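Local atomic coordinates of probable sugar kinase (Clostridium perfringens, PDB entry 3KZH), a protein that belongs to the pfkB family of carbohydrate kinases and probably phosphorylates a sugar, with beta-D-glucopyranose bound in this crystal form. Residues L9-A14 and T59-I64; S15-F20 and I39-V44; N51-G56 and I81-D86; E138-D143 and D159-I164. All coordinates share one frame; numbering follows the deposited sequence.

Interaction 1 of 4, residues L9-A14 and T59-I64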
loop_
_atom_site.group_PDB
_atom_site.type_symbol
_atom_site.label_atom_id
_atom_site.label_comp_id
_atom_site.label_asym_id
_atom_site.label_seq_id
_atom_site.Cartn_x
_atom_site.Cartn_y
_atom_site.Cartn_z
ATOM N N LEU A 9 -3.446 -26.926 -7.548
ATOM C CA LEU A 9 -3.044 -26.364 -8.832
ATOM C C LEU A 9 -1.988 -25.326 -8.532
ATOM O O LEU A 9 -2.172 -24.486 -7.650
ATOM C CB LEU A 9 -4.216 -25.669 -9.546
ATOM C CG LEU A 9 -4.173 -25.652 -11.087
ATOM C CD1 LEU A 9 -5.570 -25.530 -11.581
ATOM C CD2 LEU A 9 -3.272 -24.613 -11.729
ATOM N N LEU A 10 -0.912 -25.365 -9.310
ATOM C CA LEU A 10 0.163 -24.417 -9.153
ATOM C C LEU A 10 0.127 -23.348 -10.225
ATOM O O LEU A 10 -0.076 -23.641 -11.402
ATOM C CB LEU A 10 1.523 -25.122 -9.139
ATOM C CG LEU A 10 2.809 -24.290 -8.972
ATOM C CD1 LEU A 10 2.840 -23.533 -7.646
ATOM C CD2 LEU A 10 4.002 -25.209 -9.082
ATOM N N VAL A 11 0.251 -22.100 -9.782
ATOM C CA VAL A 11 0.301 -20.950 -10.671
ATOM C C VAL A 11 1.673 -20.358 -10.369
ATOM O O VAL A 11 2.014 -20.153 -9.205
ATOM C CB VAL A 11 -0.845 -19.914 -10.385
ATOM C CG1 VAL A 11 -0.765 -18.732 -11.355
ATOM C CG2 VAL A 11 -2.219 -20.572 -10.492
ATOM N N PHE A 12 2.475 -20.163 -11.412
ATOM C CA PHE A 12 3.826 -19.612 -11.275
ATOM C C PHE A 12 3.944 -18.335 -12.118
ATOM O O PHE A 12 3.822 -18.398 -13.332
ATOM C CB PHE A 12 4.857 -20.682 -11.718
ATOM C CG PHE A 12 6.306 -20.274 -11.558
ATOM C CD1 PHE A 12 6.970 -20.469 -10.334
ATOM C CD2 PHE A 12 7.030 -19.736 -12.646
ATOM C CE1 PHE A 12 8.355 -20.136 -10.177
ATOM C CE2 PHE A 12 8.405 -19.396 -12.515
ATOM C CZ PHE A 12 9.069 -19.600 -11.270
ATOM N N GLY A 13 4.220 -17.201 -11.473
ATOM C CA GLY A 13 4.353 -15.936 -12.182
ATOM C C GLY A 13 4.390 -14.679 -11.323
ATOM O O GLY A 13 4.344 -14.747 -10.098
ATOM N N ALA A 14 4.391 -13.525 -11.985
ATOM C CA ALA A 14 4.468 -12.207 -11.342
ATOM C C ALA A 14 3.257 -11.668 -10.560
ATOM O O ALA A 14 2.116 -12.034 -10.823
ATOM C CB ALA A 14 4.909 -11.179 -12.373
ATOM N N THR A 59 -5.377 -23.638 -4.492
ATOM C CA THR A 59 -4.382 -22.967 -5.300
ATOM C C THR A 59 -3.071 -22.685 -4.606
ATOM O O THR A 59 -3.035 -22.181 -3.493
ATOM C CB THR A 59 -4.972 -21.606 -5.818
ATOM O OG1 THR A 59 -6.292 -21.827 -6.341
ATOM C CG2 THR A 59 -4.086 -20.966 -6.908
ATOM N N ASN A 60 -1.992 -23.008 -5.303
ATOM C CA ASN A 60 -0.652 -22.724 -4.825
ATOM C C ASN A 60 -0.130 -21.674 -5.805
ATOM O O ASN A 60 -0.014 -21.914 -7.006
ATOM C CB ASN A 60 0.235 -23.980 -4.812
ATOM C CG ASN A 60 1.584 -23.744 -4.142
ATOM O OD1 ASN A 60 2.270 -22.766 -4.442
ATOM N ND2 ASN A 60 1.979 -24.647 -3.251
ATOM N N PHE A 61 0.102 -20.481 -5.281
ATOM C CA PHE A 61 0.623 -19.381 -6.080
ATOM C C PHE A 61 2.067 -19.069 -5.699
ATOM O O PHE A 61 2.327 -18.459 -4.668
ATOM C CB PHE A 61 -0.265 -18.121 -5.969
ATOM C CG PHE A 61 0.212 -16.952 -6.820
ATOM C CD1 PHE A 61 0.757 -17.160 -8.109
ATOM C CD2 PHE A 61 0.144 -15.644 -6.326
ATOM C CE1 PHE A 61 1.233 -16.091 -8.887
ATOM C CE2 PHE A 61 0.616 -14.565 -7.092
ATOM C CZ PHE A 61 1.162 -14.782 -8.375
HETATM N N MSE A 62 2.979 -19.425 -6.598
HETATM C CA MSE A 62 4.404 -19.194 -6.402
HETATM C C MSE A 62 4.788 -17.940 -7.179
HETATM O O MSE A 62 4.763 -17.922 -8.406
HETATM C CB MSE A 62 5.204 -20.409 -6.873
HETATM C CG MSE A 62 6.670 -20.446 -6.431
HETATM SE SE MSE A 62 7.565 -22.002 -7.133
HETATM C CE MSE A 62 6.634 -23.285 -6.079
ATOM N N SER A 63 5.152 -16.897 -6.445
ATOM C CA SER A 63 5.500 -15.635 -7.059
ATOM C C SER A 63 6.832 -15.107 -6.575
ATOM O O SER A 63 7.650 -15.854 -6.023
ATOM C CB SER A 63 4.385 -14.623 -6.780
ATOM O OG SER A 63 4.431 -13.519 -7.675
ATOM N N ILE A 64 7.059 -13.824 -6.854
ATOM C CA ILE A 64 8.263 -13.101 -6.466
ATOM C C ILE A 64 7.830 -11.848 -5.688
ATOM O O ILE A 64 7.268 -10.914 -6.256
ATOM C CB ILE A 64 9.091 -12.684 -7.710
ATOM C CG1 ILE A 64 9.632 -13.924 -8.441
ATOM C CG2 ILE A 64 10.202 -11.744 -7.303
ATOM C CD1 ILE A 64 10.227 -13.646 -9.810
#

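Interaction 2 of 4, residues S15-F20 and I39-V44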
loop_
_atom_site.group_PDB
_atom_site.type_symbol
_atom_site.label_atom_id
_atom_site.label_comp_id
_atom_site.label_asym_id
_atom_site.label_seq_id
_atom_site.Cartn_x
_atom_site.Cartn_y
_atom_site.Cartn_z
ATOM N N SER A 15 3.557 -10.824 -9.570
ATOM C CA SER A 15 2.581 -10.133 -8.719
ATOM C C SER A 15 2.989 -8.669 -8.768
ATOM O O SER A 15 4.114 -8.324 -8.403
ATOM C CB SER A 15 2.650 -10.573 -7.254
ATOM O OG SER A 15 2.124 -11.856 -7.053
ATOM N N VAL A 16 2.077 -7.812 -9.218
ATOM C CA VAL A 16 2.345 -6.384 -9.311
ATOM C C VAL A 16 1.326 -5.589 -8.502
ATOM O O VAL A 16 0.139 -5.916 -8.508
ATOM C CB VAL A 16 2.270 -5.873 -10.792
ATOM C CG1 VAL A 16 2.744 -4.407 -10.888
ATOM C CG2 VAL A 16 3.077 -6.761 -11.741
ATOM N N VAL A 17 1.799 -4.558 -7.801
ATOM C CA VAL A 17 0.915 -3.657 -7.063
ATOM C C VAL A 17 0.876 -2.360 -7.883
ATOM O O VAL A 17 1.910 -1.741 -8.093
ATOM C CB VAL A 17 1.418 -3.340 -5.614
ATOM C CG1 VAL A 17 0.497 -2.316 -4.935
ATOM C CG2 VAL A 17 1.451 -4.596 -4.763
ATOM N N ASP A 18 -0.298 -1.993 -8.390
ATOM C CA ASP A 18 -0.478 -0.759 -9.161
ATOM C C ASP A 18 -0.941 0.390 -8.253
ATOM O O ASP A 18 -1.858 0.219 -7.452
ATOM C CB ASP A 18 -1.509 -0.957 -10.273
ATOM C CG ASP A 18 -0.998 -1.817 -11.418
ATOM O OD1 ASP A 18 0.162 -1.652 -11.838
ATOM O OD2 ASP A 18 -1.783 -2.640 -11.928
ATOM N N VAL A 19 -0.250 1.528 -8.329
ATOM C CA VAL A 19 -0.588 2.728 -7.543
ATOM C C VAL A 19 -0.844 3.862 -8.544
ATOM O O VAL A 19 0.083 4.389 -9.157
ATOM C CB VAL A 19 0.541 3.124 -6.532
ATOM C CG1 VAL A 19 0.039 4.210 -5.579
ATOM C CG2 VAL A 19 1.010 1.914 -5.716
ATOM N N PHE A 20 -2.115 4.200 -8.720
ATOM C CA PHE A 20 -2.539 5.222 -9.670
ATOM C C PHE A 20 -3.059 6.508 -9.034
ATOM O O PHE A 20 -3.921 6.468 -8.156
ATOM C CB PHE A 20 -3.635 4.667 -10.587
ATOM C CG PHE A 20 -3.159 3.660 -11.598
ATOM C CD1 PHE A 20 -2.276 4.033 -12.628
ATOM C CD2 PHE A 20 -3.654 2.338 -11.570
ATOM C CE1 PHE A 20 -1.881 3.103 -13.636
ATOM C CE2 PHE A 20 -3.273 1.390 -12.570
ATOM C CZ PHE A 20 -2.382 1.778 -13.607
ATOM N N ILE A 39 -5.191 2.036 -5.306
ATOM C CA ILE A 39 -4.236 0.938 -5.151
ATOM C C ILE A 39 -4.934 -0.359 -5.573
ATOM O O ILE A 39 -6.023 -0.673 -5.089
ATOM C CB ILE A 39 -3.707 0.786 -3.687
ATOM C CG1 ILE A 39 -3.203 2.119 -3.130
ATOM C CG2 ILE A 39 -2.544 -0.202 -3.641
ATOM C CD1 ILE A 39 -4.271 2.930 -2.400
ATOM N N SER A 40 -4.319 -1.084 -6.502
ATOM C CA SER A 40 -4.874 -2.350 -6.981
ATOM C C SER A 40 -3.792 -3.390 -7.226
ATOM O O SER A 40 -2.645 -3.050 -7.500
ATOM C CB SER A 40 -5.700 -2.141 -8.254
ATOM O OG SER A 40 -4.910 -1.616 -9.306
ATOM N N PHE A 41 -4.177 -4.657 -7.125
ATOM C CA PHE A 41 -3.267 -5.773 -7.348
ATOM C C PHE A 41 -3.405 -6.318 -8.765
ATOM O O PHE A 41 -4.514 -6.563 -9.248
ATOM C CB PHE A 41 -3.522 -6.883 -6.329
ATOM C CG PHE A 41 -3.386 -6.449 -4.898
ATOM C CD1 PHE A 41 -2.251 -5.740 -4.457
ATOM C CD2 PHE A 41 -4.381 -6.785 -3.968
ATOM C CE1 PHE A 41 -2.102 -5.369 -3.104
ATOM C CE2 PHE A 41 -4.245 -6.416 -2.607
ATOM C CZ PHE A 41 -3.101 -5.713 -2.177
ATOM N N GLY A 42 -2.263 -6.509 -9.418
ATOM C CA GLY A 42 -2.240 -6.987 -10.788
ATOM C C GLY A 42 -1.248 -8.095 -11.046
ATOM O O GLY A 42 -0.703 -8.692 -10.112
ATOM N N GLY A 43 -0.951 -8.291 -12.333
ATOM C CA GLY A 43 -0.074 -9.362 -12.779
ATOM C C GLY A 43 -1.021 -10.468 -13.209
ATOM O O GLY A 43 -1.843 -10.893 -12.402
ATOM N N VAL A 44 -0.945 -10.894 -14.474
ATOM C CA VAL A 44 -1.809 -11.948 -15.056
ATOM C C VAL A 44 -1.948 -13.183 -14.160
ATOM O O VAL A 44 -3.061 -13.600 -13.824
ATOM C CB VAL A 44 -1.296 -12.387 -16.479
ATOM C CG1 VAL A 44 -2.075 -13.592 -17.017
ATOM C CG2 VAL A 44 -1.412 -11.230 -17.469
#

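Interaction 3 of 4, residues N51-G56 and I81-D86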
loop_
_atom_site.group_PDB
_atom_site.type_symbol
_atom_site.label_atom_id
_atom_site.label_comp_id
_atom_site.label_asym_id
_atom_site.label_seq_id
_atom_site.Cartn_x
_atom_site.Cartn_y
_atom_site.Cartn_z
ATOM N N ASN A 51 -8.807 -15.599 -8.978
ATOM C CA ASN A 51 -10.046 -16.114 -9.591
ATOM C C ASN A 51 -10.286 -17.605 -9.267
ATOM O O ASN A 51 -11.425 -18.025 -9.059
ATOM C CB ASN A 51 -10.016 -15.949 -11.120
ATOM C CG ASN A 51 -10.123 -14.510 -11.577
ATOM O OD1 ASN A 51 -9.158 -13.929 -12.093
ATOM N ND2 ASN A 51 -11.316 -13.950 -11.458
HETATM N N MSE A 52 -9.184 -18.361 -9.172
HETATM C CA MSE A 52 -9.165 -19.799 -8.859
HETATM C C MSE A 52 -9.555 -20.074 -7.401
HETATM O O MSE A 52 -10.406 -20.918 -7.120
HETATM C CB MSE A 52 -7.771 -20.392 -9.125
HETATM C CG MSE A 52 -7.580 -20.983 -10.501
HETATM SE SE MSE A 52 -5.900 -21.887 -10.753
HETATM C CE MSE A 52 -5.957 -22.023 -12.716
ATOM N N ALA A 53 -8.920 -19.348 -6.485
ATOM C CA ALA A 53 -9.167 -19.459 -5.047
ATOM C C ALA A 53 -10.593 -18.998 -4.725
ATOM O O ALA A 53 -11.258 -19.571 -3.851
ATOM C CB ALA A 53 -8.151 -18.626 -4.290
ATOM N N ARG A 54 -11.074 -18.015 -5.497
ATOM C CA ARG A 54 -12.426 -17.470 -5.346
ATOM C C ARG A 54 -13.526 -18.481 -5.660
ATOM O O ARG A 54 -14.588 -18.431 -5.061
ATOM C CB ARG A 54 -12.612 -16.214 -6.211
ATOM C CG ARG A 54 -12.186 -14.930 -5.505
ATOM C CD ARG A 54 -12.282 -13.706 -6.402
ATOM N NE ARG A 54 -12.067 -12.468 -5.654
ATOM C CZ ARG A 54 -13.032 -11.768 -5.052
ATOM N NH1 ARG A 54 -14.292 -12.171 -5.108
ATOM N NH2 ARG A 54 -12.733 -10.686 -4.358
ATOM N N VAL A 55 -13.254 -19.407 -6.581
ATOM C CA VAL A 55 -14.227 -20.426 -6.953
ATOM C C VAL A 55 -14.002 -21.762 -6.244
ATOM O O VAL A 55 -14.636 -22.768 -6.569
ATOM C CB VAL A 55 -14.359 -20.593 -8.489
ATOM C CG1 VAL A 55 -14.865 -19.304 -9.115
ATOM C CG2 VAL A 55 -13.044 -21.019 -9.111
ATOM N N GLY A 56 -13.079 -21.752 -5.280
ATOM C CA GLY A 56 -12.793 -22.930 -4.480
ATOM C C GLY A 56 -11.658 -23.861 -4.843
ATOM O O GLY A 56 -11.532 -24.907 -4.215
ATOM N N ILE A 81 -8.360 -14.217 0.606
ATOM C CA ILE A 81 -9.003 -14.920 -0.508
ATOM C C ILE A 81 -8.751 -16.432 -0.464
ATOM O O ILE A 81 -9.679 -17.229 -0.641
ATOM C CB ILE A 81 -8.586 -14.318 -1.891
ATOM C CG1 ILE A 81 -8.943 -12.822 -1.976
ATOM C CG2 ILE A 81 -9.238 -15.089 -3.051
ATOM C CD1 ILE A 81 -10.441 -12.460 -1.753
ATOM N N GLY A 82 -7.506 -16.827 -0.237
ATOM C CA GLY A 82 -7.221 -18.249 -0.171
ATOM C C GLY A 82 -6.241 -18.824 -1.163
ATOM O O GLY A 82 -6.261 -20.036 -1.378
ATOM N N TYR A 83 -5.453 -17.977 -1.825
ATOM C CA TYR A 83 -4.436 -18.473 -2.753
ATOM C C TYR A 83 -3.120 -18.481 -1.970
ATOM O O TYR A 83 -2.625 -17.442 -1.531
ATOM C CB TYR A 83 -4.396 -17.704 -4.099
ATOM C CG TYR A 83 -4.245 -16.191 -4.075
ATOM C CD1 TYR A 83 -3.013 -15.591 -4.386
ATOM C CD2 TYR A 83 -5.340 -15.347 -3.797
ATOM C CE1 TYR A 83 -2.861 -14.182 -4.420
ATOM C CE2 TYR A 83 -5.202 -13.921 -3.832
ATOM C CZ TYR A 83 -3.949 -13.356 -4.139
ATOM O OH TYR A 83 -3.763 -11.988 -4.093
ATOM N N HIS A 84 -2.652 -19.697 -1.689
ATOM C CA HIS A 84 -1.450 -19.962 -0.891
ATOM C C HIS A 84 -0.131 -19.598 -1.554
ATOM O O HIS A 84 0.303 -20.219 -2.520
ATOM C CB HIS A 84 -1.484 -21.413 -0.427
ATOM C CG HIS A 84 -2.808 -21.812 0.153
ATOM N ND1 HIS A 84 -3.281 -21.303 1.348
ATOM C CD2 HIS A 84 -3.793 -22.604 -0.333
ATOM C CE1 HIS A 84 -4.501 -21.762 1.565
ATOM N NE2 HIS A 84 -4.835 -22.552 0.564
HETATM N N MSE A 85 0.515 -18.594 -0.978
HETATM C CA MSE A 85 1.771 -18.063 -1.488
HETATM C C MSE A 85 3.007 -18.449 -0.684
HETATM O O MSE A 85 4.075 -17.867 -0.885
HETATM C CB MSE A 85 1.671 -16.533 -1.585
HETATM C CG MSE A 85 0.653 -16.013 -2.568
HETATM SE SE MSE A 85 0.744 -14.093 -2.614
HETATM C CE MSE A 85 2.331 -13.934 -3.685
ATOM N N ASP A 86 2.862 -19.456 0.178
ATOM C CA ASP A 86 3.916 -19.962 1.073
ATOM C C ASP A 86 5.261 -20.269 0.420
ATOM O O ASP A 86 6.312 -19.911 0.952
ATOM C CB ASP A 86 3.421 -21.227 1.790
ATOM C CG ASP A 86 2.152 -20.993 2.603
ATOM O OD1 ASP A 86 1.108 -20.592 2.029
ATOM O OD2 ASP A 86 2.202 -21.226 3.825
#

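Interaction 4 of 4, residues E138-D143 and D159-I164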
loop_
_atom_site.group_PDB
_atom_site.type_symbol
_atom_site.label_atom_id
_atom_site.label_comp_id
_atom_site.label_asym_id
_atom_site.label_seq_id
_atom_site.Cartn_x
_atom_site.Cartn_y
_atom_site.Cartn_z
ATOM N N GLU A 138 -0.972 -30.969 -9.936
ATOM C CA GLU A 138 -1.751 -31.643 -10.982
ATOM C C GLU A 138 -1.628 -30.866 -12.288
ATOM O O GLU A 138 -1.432 -31.456 -13.352
ATOM C CB GLU A 138 -3.224 -31.789 -10.594
ATOM C CG GLU A 138 -3.506 -32.311 -9.195
ATOM C CD GLU A 138 -3.187 -33.788 -9.011
ATOM O OE1 GLU A 138 -3.501 -34.594 -9.919
ATOM O OE2 GLU A 138 -2.638 -34.144 -7.944
ATOM N N TYR A 139 -1.779 -29.543 -12.194
ATOM C CA TYR A 139 -1.637 -28.650 -13.343
ATOM C C TYR A 139 -0.785 -27.461 -12.910
ATOM O O TYR A 139 -0.726 -27.139 -11.716
ATOM C CB TYR A 139 -3.005 -28.200 -13.919
ATOM C CG TYR A 139 -3.845 -29.318 -14.529
ATOM C CD1 TYR A 139 -3.771 -29.631 -15.888
ATOM C CD2 TYR A 139 -4.653 -30.128 -13.725
ATOM C CE1 TYR A 139 -4.488 -30.751 -16.418
ATOM C CE2 TYR A 139 -5.355 -31.225 -14.220
ATOM C CZ TYR A 139 -5.272 -31.535 -15.564
ATOM O OH TYR A 139 -5.958 -32.632 -16.032
ATOM N N THR A 140 -0.038 -26.888 -13.853
ATOM C CA THR A 140 0.807 -25.732 -13.557
ATOM C C THR A 140 0.647 -24.642 -14.624
ATOM O O THR A 140 0.946 -24.851 -15.798
ATOM C CB THR A 140 2.309 -26.124 -13.312
ATOM O OG1 THR A 140 2.399 -27.002 -12.184
ATOM C CG2 THR A 140 3.166 -24.895 -13.010
ATOM N N VAL A 141 0.158 -23.481 -14.187
ATOM C CA VAL A 141 -0.094 -22.334 -15.063
ATOM C C VAL A 141 1.132 -21.443 -15.185
ATOM O O VAL A 141 1.805 -21.122 -14.201
ATOM C CB VAL A 141 -1.319 -21.491 -14.559
ATOM C CG1 VAL A 141 -1.527 -20.223 -15.403
ATOM C CG2 VAL A 141 -2.580 -22.336 -14.576
ATOM N N LEU A 142 1.413 -21.063 -16.424
ATOM C CA LEU A 142 2.524 -20.191 -16.763
ATOM C C LEU A 142 2.029 -19.220 -17.815
ATOM O O LEU A 142 1.058 -19.492 -18.518
ATOM C CB LEU A 142 3.697 -20.987 -17.381
ATOM C CG LEU A 142 4.538 -22.047 -16.654
ATOM C CD1 LEU A 142 5.594 -22.600 -17.581
ATOM C CD2 LEU A 142 5.183 -21.463 -15.433
ATOM N N ASP A 143 2.688 -18.071 -17.885
ATOM C CA ASP A 143 2.410 -17.079 -18.908
ATOM C C ASP A 143 3.684 -17.011 -19.754
ATOM O O ASP A 143 4.642 -17.717 -19.446
ATOM C CB ASP A 143 1.978 -15.718 -18.311
ATOM C CG ASP A 143 3.049 -15.021 -17.460
ATOM O OD1 ASP A 143 4.209 -15.473 -17.342
ATOM O OD2 ASP A 143 2.689 -13.970 -16.895
ATOM N N ASP A 159 6.622 -34.136 -17.722
ATOM C CA ASP A 159 6.031 -35.461 -17.511
ATOM C C ASP A 159 5.581 -35.674 -16.065
ATOM O O ASP A 159 4.949 -36.688 -15.747
ATOM C CB ASP A 159 7.019 -36.563 -17.915
ATOM C CG ASP A 159 7.478 -36.447 -19.356
ATOM O OD1 ASP A 159 6.645 -36.636 -20.269
ATOM O OD2 ASP A 159 8.679 -36.160 -19.569
ATOM N N LYS A 160 5.914 -34.705 -15.208
ATOM C CA LYS A 160 5.580 -34.721 -13.782
ATOM C C LYS A 160 4.335 -33.882 -13.457
ATOM O O LYS A 160 3.601 -34.192 -12.516
ATOM C CB LYS A 160 6.791 -34.246 -12.964
ATOM C CG LYS A 160 7.955 -35.254 -12.864
ATOM C CD LYS A 160 9.258 -34.745 -13.514
ATOM C CE LYS A 160 9.307 -35.023 -15.026
ATOM N NZ LYS A 160 10.402 -34.349 -15.786
ATOM N N THR A 161 4.135 -32.808 -14.221
ATOM C CA THR A 161 2.980 -31.917 -14.079
ATOM C C THR A 161 2.467 -31.469 -15.453
ATOM O O THR A 161 3.220 -31.432 -16.429
ATOM C CB THR A 161 3.274 -30.672 -13.178
ATOM O OG1 THR A 161 2.089 -29.862 -13.055
ATOM C CG2 THR A 161 4.411 -29.835 -13.724
ATOM N N ASN A 162 1.187 -31.119 -15.508
ATOM C CA ASN A 162 0.543 -30.683 -16.735
ATOM C C ASN A 162 0.488 -29.156 -16.873
ATOM O O ASN A 162 -0.319 -28.480 -16.238
ATOM C CB ASN A 162 -0.859 -31.277 -16.799
ATOM C CG ASN A 162 -0.872 -32.776 -17.047
ATOM O OD1 ASN A 162 -1.748 -33.479 -16.541
ATOM N ND2 ASN A 162 0.042 -33.259 -17.884
ATOM N N PHE A 163 1.330 -28.628 -17.750
ATOM C CA PHE A 163 1.431 -27.189 -17.971
ATOM C C PHE A 163 0.321 -26.510 -18.781
ATOM O O PHE A 163 -0.167 -27.060 -19.764
ATOM C CB PHE A 163 2.790 -26.870 -18.577
ATOM C CG PHE A 163 3.926 -26.985 -17.626
ATOM C CD1 PHE A 163 4.257 -25.917 -16.789
ATOM C CD2 PHE A 163 4.714 -28.151 -17.595
ATOM C CE1 PHE A 163 5.377 -25.992 -15.918
ATOM C CE2 PHE A 163 5.830 -28.244 -16.737
ATOM C CZ PHE A 163 6.163 -27.161 -15.893
ATOM N N ILE A 164 -0.078 -25.317 -18.333
ATOM C CA ILE A 164 -1.125 -24.518 -18.984
ATOM C C ILE A 164 -0.565 -23.140 -19.398
ATOM O O ILE A 164 -0.069 -22.390 -18.558
ATOM C CB ILE A 164 -2.393 -24.329 -18.059
ATOM C CG1 ILE A 164 -2.928 -25.687 -17.562
ATOM C CG2 ILE A 164 -3.501 -23.572 -18.811
ATOM C CD1 ILE A 164 -4.038 -25.614 -16.541
#

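Interaction 1 of 4, residues L9-A14 and T59-I64
Met62, a selenomethionine in this crystal, sets its selenium against the rim of the Phe12 ring, SE lying 3.6 Å from CD1 and nearly in the ring plane, so this Met-aromatic contact is made at the edge. The Phe12 ring can meet it because CG stands anti to the backbone N (chi1 -177°), while the Met62 chain bends only at chi3. On the same face CD1 of Leu10 lies 3.3 Å from OD1 of Asn60, the two side chains running alongside each other; the amide nitrogen of Asn60 is held by Asp87. The other face carries Val11, whose CG1 sits 3.9 Å from CD1 of Phe61, with CG2 near the Thr59 methyl. Behind these contacts run four backbone bonds, from Asn60 N to Leu9 O (2.8 Å) through to Gly13 N with Met62 O (3.2 Å). Past the regular pairing, Ser63 OG donates to Gly13 O at 2.7 Å, in the carbonyl plane, and also bonds Ser15 OG. Helix 44-54 packs on Leu9, Thr59 and Phe61, helix 131-135 on Leu10, Asn60 and Met62. These two neighbouring parallel strands, covered by helices on both faces, belong to the central sheet of the ribokinase-like alpha/beta/alpha fold.

Interaction 2 of 4, residues S15-F20 and I39-V44
A beta hairpin, strand 16-23 turning back into strand 32-42, brings Val17 against Phe41 and Ile39 on one face of a four-stranded sheet. Val17 splits its two methyls between them: CG1, anti to the backbone N (chi1 176°), lies 3.9 Å from CG2 of Ile39, while CG2 reaches the edge of the Phe41 ring, 3.9 Å from CD1 and in the ring plane. Val17 runs alongside both. On the opposite face Asp18 and Ser40 are partners, with CB of Asp18 3.6 Å from OG of Ser40, a plain van der Waals approach. Two hydrogen-bonded pairs lock the backbones. Asp18 N gives to Ser40 O at 2.7 Å and Ser40 N returns a bond to Asp18 O; next along, Gly42 N meets Val16 O at 2.6 Å. The return bond, Val16 N to Gly42 O at 3.0 Å, comes in from above the carbonyl plane, 60° out of it, as the chain begins to turn. Gly43 follows with backbone angles that favour glycine and serves as N-cap of helix 44-54. Leu100, Asp68 and Glu69 of the second subunit pack on Val19, Ile39 and Phe41, placing this sheet at the dimer interface. Within the chain, strand 98-103 continues the sheet beyond Val17 and Val19, and helix 69-81 covers the Val17 and Phe41 face, His77 meeting the Phe41 ring.

Interaction 3 of 4, residues N51-G56 and I81-D86
The Tyr83 ring has the methyl of Ala53 at its edge, near the ring plane, and Ile81 CG2 of its own segment is at the edge too. Tyr83 CG stands between its backbone N and carbonyl carbon (chi1 54°), and it is CB, not the ring, that makes the close approach, 3.9 Å from Ala53 CB. The second flat group, the Arg54 guanidinium, is met obliquely: Ile81 CD1 comes within 3.9 Å of NH2. Closer to the backbone, CG of Arg54 touches CG2 of Ile81 at 3.8 Å, and that same methyl also meets Ala53 CB. The Ala53 methyl therefore sits in the corner where the chain leaves helix 69-81, lying 3.7 Å from the carbonyl carbon of Gly82, whose positive phi makes the turn. The Arg54 chain is extended from CG to NE; NE forms a salt bridge with Glu50 and NH1 bonds the carbonyl oxygens of Pro296 and Met298, while the hydroxyl of Tyr83 has a weak bond to Arg46. The join is apolar, between the last turn of helix 44-54 and the exit of helix 69-81. Gly56, with positive phi, ends the first helix in a Schellman motif: its N bonds Ala53 O at 3.2 Å and Val57 N bonds Met52 O.

Interaction 4 of 4, residues E138-D143 and D159-I164
Tyr139 and Asn162 pair at the start of a beta-alpha-beta unit, where strands 139-143 and 162-166 run parallel, linked by helix 147-157. From the backbone outward, Tyr139 CB lies 3.8 Å from Ile164 CD1 and near the carbonyl oxygen of Asn162. CG is still near that oxygen; CD1 then presses on Asn162 CB at 3.5 Å, and CE1 and CZ come by Asn162 OD1, ring and amide planes 45° apart. The torsion chi1 of -65°, with CG beside the backbone N, brings the ring alongside Asn162, which it crosses at a slant. Beyond the pair the ring meets Tyr267 and, edge to face, His184. On the other side of the sheet Thr140 CG2 and Leu142 CD1 both reach Phe163; CD1 of Leu142 lies 3.7 Å from CD1 of Phe163, and helix 147-157 packs on Leu142 and Phe163. The hydroxyls of Thr140 and Thr161 approach to 3.0 Å, OG1 to OG1, and Thr161 OG1 also bonds Ala137 O. Thr140 forms two backbone bonds, its N reaching Asn162 O from 47° above the carbonyl plane and its O taking Ile164 N at 2.8 Å. Further along, Leu142 N meets Ile164 O at 2.9 Å, almost straight on.

Overall arrangement
From the N terminus, strand 9-12 enters the large sheet and the chain goes straight on into the hairpin of interaction 2, which closes a short loop nested inside the longer one closed by interaction 1. Helix 44-54 comes next, before strand 59-62 returns beside strand 9-12. Interaction 3 runs from that helix to the end of helix 69-81 and strand 83-84, so its segments alternate with those of interaction 1; strand 83-84 pairs with strand 59-62 at the sheet edge. Interaction 4 opens later, in series, and strand 139-143 flanks strand 9-12. Interactions 1, 3 and 4 thus build one sheet and its cover, while interaction 2, its centre about 25 Å from that of interaction 4, belongs to the separate smaller sheet.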